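Local coordinates for XC6422 protein (Xanthomonas campestris, PDB 2FUK) that probably acts as a small serine hydrolase of the alpha/beta-hydrolase fold, built without a lid, at residues 4-18 with 95-108. Sequence-based numbering, arbitrary orientation.
Sequences PLFPTESAALTLDGP and DDLRAVAEWVRAQR
Trp103 of helix 92-107 meets the N-terminal arm and Leu15 of strand 11-17, an outermost strand of the alpha/beta-hydrolase sheet. Strand 11-17 and helix 95-107 run closer to antiparallel than parallel, their axes 8.3 Å apart at closest approach. The tight part surrounds the buried indole. Leu15 CD1 sits over one face, 4.0 Å from the centroid of the five-membered ring, a CH-pi contact, while Leu15 CD2 reaches Val100 CG2. With CG anti to the backbone N (chi1 172°), the Trp103 indole lies between arm and strand; Leu13 CD2 of the strand is 3.7 Å from Trp103 CH2. Phe6 CD1 approaches that same CH2 to 3.6 Å, the two ring planes inclined by 31°, and Phe6 also touches Val26 and Thr71. Past the helix end, Arg108 CG sits 3.9 Å from the centroid of the Phe6 ring, over its face, a CH-pi contact; the Arg108 guanidinium makes a salt bridge with Asp111. The Pro18 end is the solvent side: Pro18 is exposed, yet its CG still lies 3.3 Å from Asp96 OD1 and also meets Asp95 CB. Asp96 carries its salt bridge to Arg78. Back at the buried indole, a hydrogen bond holds the edge: Trp103 NE1 donates to Pro4 O at 3.0 Å, nearly straight at 166°, with NE1 above the carbonyl plane.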
ATOM      1  N   PRO A   4     -30.769   0.835  -2.690  1.00 17.05           N
ATOM      2  CA  PRO A   4     -29.446   1.478  -2.723  1.00 14.67           C
ATOM      3  C   PRO A   4     -28.730   1.547  -4.073  1.00 13.64           C
ATOM      4  O   PRO A   4     -28.792   0.625  -4.891  1.00 12.22           O
ATOM      5  CB  PRO A   4     -28.657   0.682  -1.685  1.00 15.81           C
ATOM      6  CG  PRO A   4     -29.237  -0.681  -1.830  1.00 15.00           C
ATOM      7  CD  PRO A   4     -30.715  -0.407  -1.898  1.00 17.69           C
ATOM      8  N   LEU A   5     -28.038   2.663  -4.284  1.00 12.02           N
ATOM      9  CA  LEU A   5     -27.300   2.911  -5.515  1.00 10.93           C
ATOM     10  C   LEU A   5     -25.829   2.586  -5.325  1.00 11.52           C
ATOM     11  O   LEU A   5     -25.266   2.876  -4.278  1.00 11.19           O
ATOM     12  CB  LEU A   5     -27.425   4.385  -5.900  1.00 12.77           C
ATOM     13  CG  LEU A   5     -28.847   4.906  -6.103  1.00 13.01           C
ATOM     14  CD1 LEU A   5     -28.873   6.419  -5.968  1.00 12.92           C
ATOM     15  CD2 LEU A   5     -29.347   4.460  -7.464  1.00 14.88           C
ATOM     16  N   PHE A   6     -25.206   1.980  -6.332  1.00 11.24           N
ATOM     17  CA  PHE A   6     -23.787   1.678  -6.234  1.00 10.31           C
ATOM     18  C   PHE A   6     -23.132   3.056  -6.305  1.00  9.85           C
ATOM     19  O   PHE A   6     -23.343   3.805  -7.259  1.00 10.69           O
ATOM     20  CB  PHE A   6     -23.334   0.811  -7.408  1.00  9.88           C
ATOM     21  CG  PHE A   6     -22.054   0.071  -7.151  1.00  9.72           C
ATOM     22  CD1 PHE A   6     -22.067  -1.194  -6.568  1.00  9.36           C
ATOM     23  CD2 PHE A   6     -20.833   0.641  -7.480  1.00 10.75           C
ATOM     24  CE1 PHE A   6     -20.874  -1.878  -6.323  1.00 10.84           C
ATOM     25  CE2 PHE A   6     -19.643  -0.032  -7.238  1.00 10.18           C
ATOM     26  CZ  PHE A   6     -19.663  -1.292  -6.661  1.00  9.83           C
ATOM     27  N   PRO A   7     -22.336   3.414  -5.289  1.00 11.53           N
ATOM     28  CA  PRO A   7     -21.673   4.723  -5.255  1.00 11.87           C
ATOM     29  C   PRO A   7     -20.531   4.935  -6.253  1.00 11.26           C
ATOM     30  O   PRO A   7     -19.900   3.982  -6.713  1.00 12.76           O
ATOM     31  CB  PRO A   7     -21.220   4.827  -3.803  1.00 13.17           C
ATOM     32  CG  PRO A   7     -20.862   3.411  -3.472  1.00 11.45           C
ATOM     33  CD  PRO A   7     -21.986   2.608  -4.106  1.00 11.40           C
ATOM     34  N   THR A   8     -20.296   6.195  -6.604  1.00 12.13           N
ATOM     35  CA  THR A   8     -19.224   6.546  -7.527  1.00 12.55           C
ATOM     36  C   THR A   8     -18.145   7.281  -6.745  1.00 13.17           C
ATOM     37  O   THR A   8     -17.247   7.888  -7.323  1.00 12.50           O
ATOM     38  CB  THR A   8     -19.719   7.456  -8.665  1.00 13.71           C
ATOM     39  OG1 THR A   8     -20.231   8.677  -8.115  1.00 14.46           O
ATOM     40  CG2 THR A   8     -20.808   6.757  -9.454  1.00 13.84           C
ATOM     41  N   GLU A   9     -18.253   7.196  -5.422  1.00 13.58           N
ATOM     42  CA  GLU A   9     -17.316   7.800  -4.471  1.00 14.32           C
ATOM     43  C   GLU A   9     -17.352   6.763  -3.335  1.00 13.08           C
ATOM     44  O   GLU A   9     -18.406   6.181  -3.078  1.00 13.89           O
ATOM     45  CB  GLU A   9     -17.879   9.151  -4.007  1.00 17.13           C
ATOM     46  CG  GLU A   9     -16.872  10.236  -3.649  1.00 22.69           C
ATOM     47  CD  GLU A   9     -16.017  10.718  -4.822  1.00 22.34           C
ATOM     48  OE1 GLU A   9     -16.548  11.214  -5.849  1.00 24.54           O
ATOM     49  OE2 GLU A   9     -14.789  10.616  -4.708  1.00 24.32           O
ATOM     50  N   SER A  10     -16.227   6.495  -2.675  1.00 12.12           N
ATOM     51  CA  SER A  10     -16.244   5.501  -1.597  1.00 11.58           C
ATOM     52  C   SER A  10     -17.324   5.864  -0.589  1.00 12.04           C
ATOM     53  O   SER A  10     -17.407   7.012  -0.138  1.00 12.42           O
ATOM     54  CB  SER A  10     -14.877   5.418  -0.930  1.00 10.67           C
ATOM     55  OG  SER A  10     -13.931   4.944  -1.868  1.00 11.26           O
ATOM     56  N   ALA A  11     -18.152   4.891  -0.222  1.00 10.69           N
ATOM     57  CA  ALA A  11     -19.246   5.183   0.693  1.00 10.27           C
ATOM     58  C   ALA A  11     -19.809   4.012   1.477  1.00 10.30           C
ATOM     59  O   ALA A  11     -19.629   2.853   1.121  1.00 10.85           O
ATOM     60  CB  ALA A  11     -20.372   5.839  -0.084  1.00  9.90           C
ATOM     61  N   ALA A  12     -20.514   4.357   2.552  1.00  8.39           N
ATOM     62  CA  ALA A  12     -21.179   3.394   3.410  1.00  8.03           C
ATOM     63  C   ALA A  12     -22.657   3.481   3.047  1.00  8.43           C
ATOM     64  O   ALA A  12     -23.173   4.569   2.778  1.00  9.25           O
ATOM     65  CB  ALA A  12     -20.966   3.767   4.878  1.00  6.59           C
ATOM     66  N   LEU A  13     -23.331   2.338   3.020  1.00  7.99           N
ATOM     67  CA  LEU A  13     -24.745   2.297   2.681  1.00  8.29           C
ATOM     68  C   LEU A  13     -25.386   1.079   3.327  1.00  8.80           C
ATOM     69  O   LEU A  13     -24.689   0.245   3.911  1.00  9.49           O
ATOM     70  CB  LEU A  13     -24.920   2.260   1.156  1.00  9.14           C
ATOM     71  CG  LEU A  13     -24.288   1.094   0.388  1.00  9.32           C
ATOM     72  CD1 LEU A  13     -25.183  -0.138   0.453  1.00 12.32           C
ATOM     73  CD2 LEU A  13     -24.100   1.511  -1.063  1.00 13.54           C
ATOM     74  N   THR A  14     -26.712   0.997   3.255  1.00  9.26           N
ATOM     75  CA  THR A  14     -27.447  -0.128   3.827  1.00  9.16           C
ATOM     76  C   THR A  14     -28.169  -0.890   2.721  1.00  9.67           C
ATOM     77  O   THR A  14     -28.785  -0.292   1.836  1.00  9.93           O
ATOM     78  CB  THR A  14     -28.493   0.337   4.872  1.00 12.08           C
ATOM     79  OG1 THR A  14     -27.832   1.029   5.935  1.00 12.75           O
ATOM     80  CG2 THR A  14     -29.227  -0.862   5.457  1.00 10.53           C
ATOM     81  N   LEU A  15     -28.088  -2.215   2.779  1.00  8.29           N
ATOM     82  CA  LEU A  15     -28.721  -3.067   1.785  1.00  9.31           C
ATOM     83  C   LEU A  15     -29.735  -3.983   2.452  1.00  9.36           C
ATOM     84  O   LEU A  15     -29.520  -4.441   3.574  1.00 10.17           O
ATOM     85  CB  LEU A  15     -27.660  -3.921   1.083  1.00  9.24           C
ATOM     86  CG  LEU A  15     -28.158  -4.969   0.086  1.00 10.40           C
ATOM     87  CD1 LEU A  15     -28.691  -4.274  -1.154  1.00 10.54           C
ATOM     88  CD2 LEU A  15     -27.023  -5.918  -0.280  1.00 12.13           C
ATOM     89  N   ASP A  16     -30.846  -4.232   1.767  1.00 11.03           N
ATOM     90  CA  ASP A  16     -31.865  -5.131   2.295  1.00 11.94           C
ATOM     91  C   ASP A  16     -31.344  -6.568   2.232  1.00 11.87           C
ATOM     92  O   ASP A  16     -31.057  -7.090   1.149  1.00 13.60           O
ATOM     93  CB  ASP A  16     -33.154  -5.045   1.473  1.00 14.00           C
ATOM     94  CG  ASP A  16     -33.941  -3.771   1.727  1.00 16.41           C
ATOM     95  OD1 ASP A  16     -33.793  -3.165   2.812  1.00 17.62           O
ATOM     96  OD2 ASP A  16     -34.730  -3.393   0.830  1.00 18.39           O
ATOM     97  N   GLY A  17     -31.221  -7.201   3.393  1.00 10.63           N
ATOM     98  CA  GLY A  17     -30.755  -8.574   3.449  1.00 11.08           C
ATOM     99  C   GLY A  17     -31.914  -9.522   3.679  1.00 12.14           C
ATOM    100  O   GLY A  17     -33.045  -9.074   3.894  1.00 11.35           O
ATOM    101  N   PRO A  18     -31.679 -10.841   3.628  1.00 12.19           N
ATOM    102  CA  PRO A  18     -32.773 -11.792   3.845  1.00 11.44           C
ATOM    103  C   PRO A  18     -33.499 -11.656   5.182  1.00 11.51           C
ATOM    104  O   PRO A  18     -34.687 -11.967   5.270  1.00 12.68           O
ATOM    105  CB  PRO A  18     -32.095 -13.156   3.672  1.00 13.72           C
ATOM    106  CG  PRO A  18     -30.627 -12.874   3.859  1.00 14.88           C
ATOM    107  CD  PRO A  18     -30.450 -11.540   3.215  1.00 12.62           C
ATOM    108  N   ASP A  95     -26.692 -16.569   2.708  1.00  7.31           N
ATOM    109  CA  ASP A  95     -27.791 -15.858   2.071  1.00  7.83           C
ATOM    110  C   ASP A  95     -27.515 -14.360   2.111  1.00  7.04           C
ATOM    111  O   ASP A  95     -27.875 -13.639   1.181  1.00  8.08           O
ATOM    112  CB  ASP A  95     -29.121 -16.171   2.763  1.00  8.76           C
ATOM    113  CG  ASP A  95     -29.445 -17.658   2.761  1.00 11.02           C
ATOM    114  OD1 ASP A  95     -29.076 -18.347   1.784  1.00 12.12           O
ATOM    115  OD2 ASP A  95     -30.084 -18.134   3.731  1.00 13.03           O
ATOM    116  N   ASP A  96     -26.881 -13.894   3.187  1.00  7.51           N
ATOM    117  CA  ASP A  96     -26.540 -12.476   3.309  1.00  7.30           C
ATOM    118  C   ASP A  96     -25.560 -12.141   2.193  1.00  6.96           C
ATOM    119  O   ASP A  96     -25.683 -11.116   1.523  1.00  6.76           O
ATOM    120  CB  ASP A  96     -25.858 -12.166   4.649  1.00  7.62           C
ATOM    121  CG  ASP A  96     -26.777 -12.325   5.840  1.00  6.21           C
ATOM    122  OD1 ASP A  96     -28.007 -12.217   5.674  1.00  7.36           O
ATOM    123  OD2 ASP A  96     -26.253 -12.539   6.956  1.00  7.85           O
ATOM    124  N   LEU A  97     -24.579 -13.019   2.006  1.00  7.42           N
ATOM    125  CA  LEU A  97     -23.571 -12.836   0.967  1.00  7.47           C
ATOM    126  C   LEU A  97     -24.250 -12.816  -0.406  1.00  7.81           C
ATOM    127  O   LEU A  97     -23.890 -12.014  -1.266  1.00  7.32           O
ATOM    128  CB  LEU A  97     -22.549 -13.978   1.016  1.00  7.83           C
ATOM    129  CG  LEU A  97     -21.069 -13.708   0.705  1.00 13.11           C
ATOM    130  CD1 LEU A  97     -20.452 -14.995   0.206  1.00  7.92           C
ATOM    131  CD2 LEU A  97     -20.883 -12.596  -0.310  1.00  9.04           C
ATOM    132  N   ARG A  98     -25.230 -13.696  -0.611  1.00  7.21           N
ATOM    133  CA  ARG A  98     -25.926 -13.737  -1.896  1.00  8.71           C
ATOM    134  C   ARG A  98     -26.633 -12.418  -2.192  1.00  9.24           C
ATOM    135  O   ARG A  98     -26.653 -11.968  -3.334  1.00  8.72           O
ATOM    136  CB  ARG A  98     -26.950 -14.883  -1.949  1.00 11.08           C
ATOM    137  CG  ARG A  98     -27.745 -14.906  -3.267  1.00 12.56           C
ATOM    138  CD  ARG A  98     -28.164 -16.305  -3.705  1.00 16.80           C
ATOM    139  NE  ARG A  98     -29.272 -16.867  -2.934  1.00 19.36           N
ATOM    140  CZ  ARG A  98     -30.526 -16.424  -2.995  1.00 20.81           C
ATOM    141  NH1 ARG A  98     -30.835 -15.404  -3.788  1.00 22.43           N
ATOM    142  NH2 ARG A  98     -31.474 -17.017  -2.284  1.00 20.79           N
ATOM    143  N   ALA A  99     -27.225 -11.809  -1.169  1.00  8.11           N
ATOM    144  CA  ALA A  99     -27.927 -10.544  -1.354  1.00  7.29           C
ATOM    145  C   ALA A  99     -26.957  -9.461  -1.816  1.00  6.70           C
ATOM    146  O   ALA A  99     -27.284  -8.639  -2.675  1.00  6.13           O
ATOM    147  CB  ALA A  99     -28.595 -10.124  -0.049  1.00  7.47           C
ATOM    148  N   VAL A 100     -25.762  -9.466  -1.235  1.00  7.43           N
ATOM    149  CA  VAL A 100     -24.755  -8.488  -1.602  1.00  6.91           C
ATOM    150  C   VAL A 100     -24.276  -8.779  -3.023  1.00  7.58           C
ATOM    151  O   VAL A 100     -24.165  -7.873  -3.846  1.00  7.21           O
ATOM    152  CB  VAL A 100     -23.562  -8.525  -0.613  1.00  7.68           C
ATOM    153  CG1 VAL A 100     -22.527  -7.465  -0.992  1.00  7.54           C
ATOM    154  CG2 VAL A 100     -24.066  -8.278   0.808  1.00  8.28           C
ATOM    155  N   ALA A 101     -24.008 -10.047  -3.312  1.00  7.21           N
ATOM    156  CA  ALA A 101     -23.540 -10.435  -4.636  1.00  7.12           C
ATOM    157  C   ALA A 101     -24.552 -10.079  -5.724  1.00  7.90           C
ATOM    158  O   ALA A 101     -24.179  -9.603  -6.800  1.00  8.38           O
ATOM    159  CB  ALA A 101     -23.249 -11.939  -4.670  1.00  7.19           C
ATOM    160  N   GLU A 102     -25.832 -10.316  -5.455  1.00  7.72           N
ATOM    161  CA  GLU A 102     -26.862 -10.021  -6.443  1.00  8.43           C
ATOM    162  C   GLU A 102     -27.023  -8.519  -6.672  1.00  7.89           C
ATOM    163  O   GLU A 102     -27.342  -8.087  -7.780  1.00  8.94           O
ATOM    164  CB  GLU A 102     -28.198 -10.657  -6.030  1.00  9.18           C
ATOM    165  CG  GLU A 102     -28.156 -12.187  -6.048  1.00 12.00           C
ATOM    166  CD  GLU A 102     -29.497 -12.848  -5.764  1.00 15.10           C
ATOM    167  OE1 GLU A 102     -30.400 -12.184  -5.211  1.00 17.18           O
ATOM    168  OE2 GLU A 102     -29.643 -14.047  -6.094  1.00 17.30           O
ATOM    169  N   TRP A 103     -26.804  -7.729  -5.625  1.00  7.74           N
ATOM    170  CA  TRP A 103     -26.899  -6.272  -5.744  1.00  7.09           C
ATOM    171  C   TRP A 103     -25.718  -5.780  -6.591  1.00  6.45           C
ATOM    172  O   TRP A 103     -25.869  -4.921  -7.459  1.00  7.80           O
ATOM    173  CB  TRP A 103     -26.869  -5.625  -4.352  1.00  7.46           C
ATOM    174  CG  TRP A 103     -26.772  -4.119  -4.369  1.00  8.49           C
ATOM    175  CD1 TRP A 103     -27.735  -3.231  -4.762  1.00  8.88           C
ATOM    176  CD2 TRP A 103     -25.632  -3.337  -4.004  1.00  8.50           C
ATOM    177  NE1 TRP A 103     -27.261  -1.947  -4.668  1.00  8.38           N
ATOM    178  CE2 TRP A 103     -25.972  -1.982  -4.204  1.00  9.43           C
ATOM    179  CE3 TRP A 103     -24.353  -3.650  -3.528  1.00  9.69           C
ATOM    180  CZ2 TRP A 103     -25.077  -0.937  -3.943  1.00  9.50           C
ATOM    181  CZ3 TRP A 103     -23.462  -2.611  -3.270  1.00  9.48           C
ATOM    182  CH2 TRP A 103     -23.832  -1.270  -3.478  1.00  9.20           C
ATOM    183  N   VAL A 104     -24.538  -6.328  -6.332  1.00  6.05           N
ATOM    184  CA  VAL A 104     -23.350  -5.953  -7.092  1.00  6.34           C
ATOM    185  C   VAL A 104     -23.535  -6.249  -8.583  1.00  7.54           C
ATOM    186  O   VAL A 104     -23.306  -5.386  -9.434  1.00  8.73           O
ATOM    187  CB  VAL A 104     -22.108  -6.721  -6.577  1.00  5.40           C
ATOM    188  CG1 VAL A 104     -20.939  -6.533  -7.525  1.00  6.98           C
ATOM    189  CG2 VAL A 104     -21.735  -6.220  -5.187  1.00  6.25           C
ATOM    190  N   ARG A 105     -23.961  -7.467  -8.894  1.00  8.19           N
ATOM    191  CA  ARG A 105     -24.143  -7.867 -10.281  1.00  8.25           C
ATOM    192  C   ARG A 105     -25.216  -7.066 -11.002  1.00  8.58           C
ATOM    193  O   ARG A 105     -25.148  -6.900 -12.217  1.00 10.25           O
ATOM    194  CB  ARG A 105     -24.455  -9.365 -10.359  1.00  9.53           C
ATOM    195  CG  ARG A 105     -23.203 -10.220 -10.294  1.00 10.73           C
ATOM    196  CD  ARG A 105     -23.490 -11.708 -10.251  1.00 12.60           C
ATOM    197  NE  ARG A 105     -22.273 -12.468 -10.537  1.00 15.62           N
ATOM    198  CZ  ARG A 105     -22.011 -13.676 -10.058  1.00 16.98           C
ATOM    199  NH1 ARG A 105     -20.876 -14.279 -10.384  1.00 14.88           N
ATOM    200  NH2 ARG A 105     -22.873 -14.275  -9.242  1.00 17.66           N
ATOM    201  N   ALA A 106     -26.202  -6.578 -10.255  1.00  8.09           N
ATOM    202  CA  ALA A 106     -27.276  -5.794 -10.850  1.00  9.03           C
ATOM    203  C   ALA A 106     -26.798  -4.380 -11.134  1.00  9.83           C
ATOM    204  O   ALA A 106     -27.107  -3.801 -12.180  1.00 10.72           O
ATOM    205  CB  ALA A 106     -28.488  -5.760  -9.915  1.00  7.97           C
ATOM    206  N   GLN A 107     -26.029  -3.834 -10.200  1.00  9.27           N
ATOM    207  CA  GLN A 107     -25.516  -2.472 -10.321  1.00  9.84           C
ATOM    208  C   GLN A 107     -24.294  -2.350 -11.228  1.00  9.56           C
ATOM    209  O   GLN A 107     -24.035  -1.284 -11.782  1.00 11.17           O
ATOM    210  CB  GLN A 107     -25.172  -1.932  -8.932  1.00  9.49           C
ATOM    211  CG  GLN A 107     -26.377  -1.773  -8.022  1.00 12.03           C
ATOM    212  CD  GLN A 107     -27.180  -0.530  -8.337  1.00 13.63           C
ATOM    213  OE1 GLN A 107     -28.408  -0.549  -8.304  1.00 17.10           O
ATOM    214  NE2 GLN A 107     -26.484   0.566  -8.635  1.00 12.29           N
ATOM    215  N   ARG A 108     -23.541  -3.437 -11.362  1.00  9.50           N
ATOM    216  CA  ARG A 108     -22.339  -3.466 -12.195  1.00 10.54           C
ATOM    217  C   ARG A 108     -22.427  -4.680 -13.121  1.00  9.74           C
ATOM    218  O   ARG A 108     -21.646  -5.625 -12.992  1.00  8.99           O
ATOM    219  CB  ARG A 108     -21.103  -3.596 -11.302  1.00 11.58           C
ATOM    220  CG  ARG A 108     -20.897  -2.450 -10.319  1.00 13.86           C
ATOM    221  CD  ARG A 108     -20.437  -1.203 -11.037  1.00 16.63           C
ATOM    222  NE  ARG A 108     -19.312  -1.506 -11.916  1.00 17.52           N
ATOM    223  CZ  ARG A 108     -18.843  -0.685 -12.853  1.00 19.50           C
ATOM    224  NH1 ARG A 108     -19.392   0.511 -13.037  1.00 19.45           N
ATOM    225  NH2 ARG A 108     -17.844  -1.080 -13.636  1.00 19.32           N
TER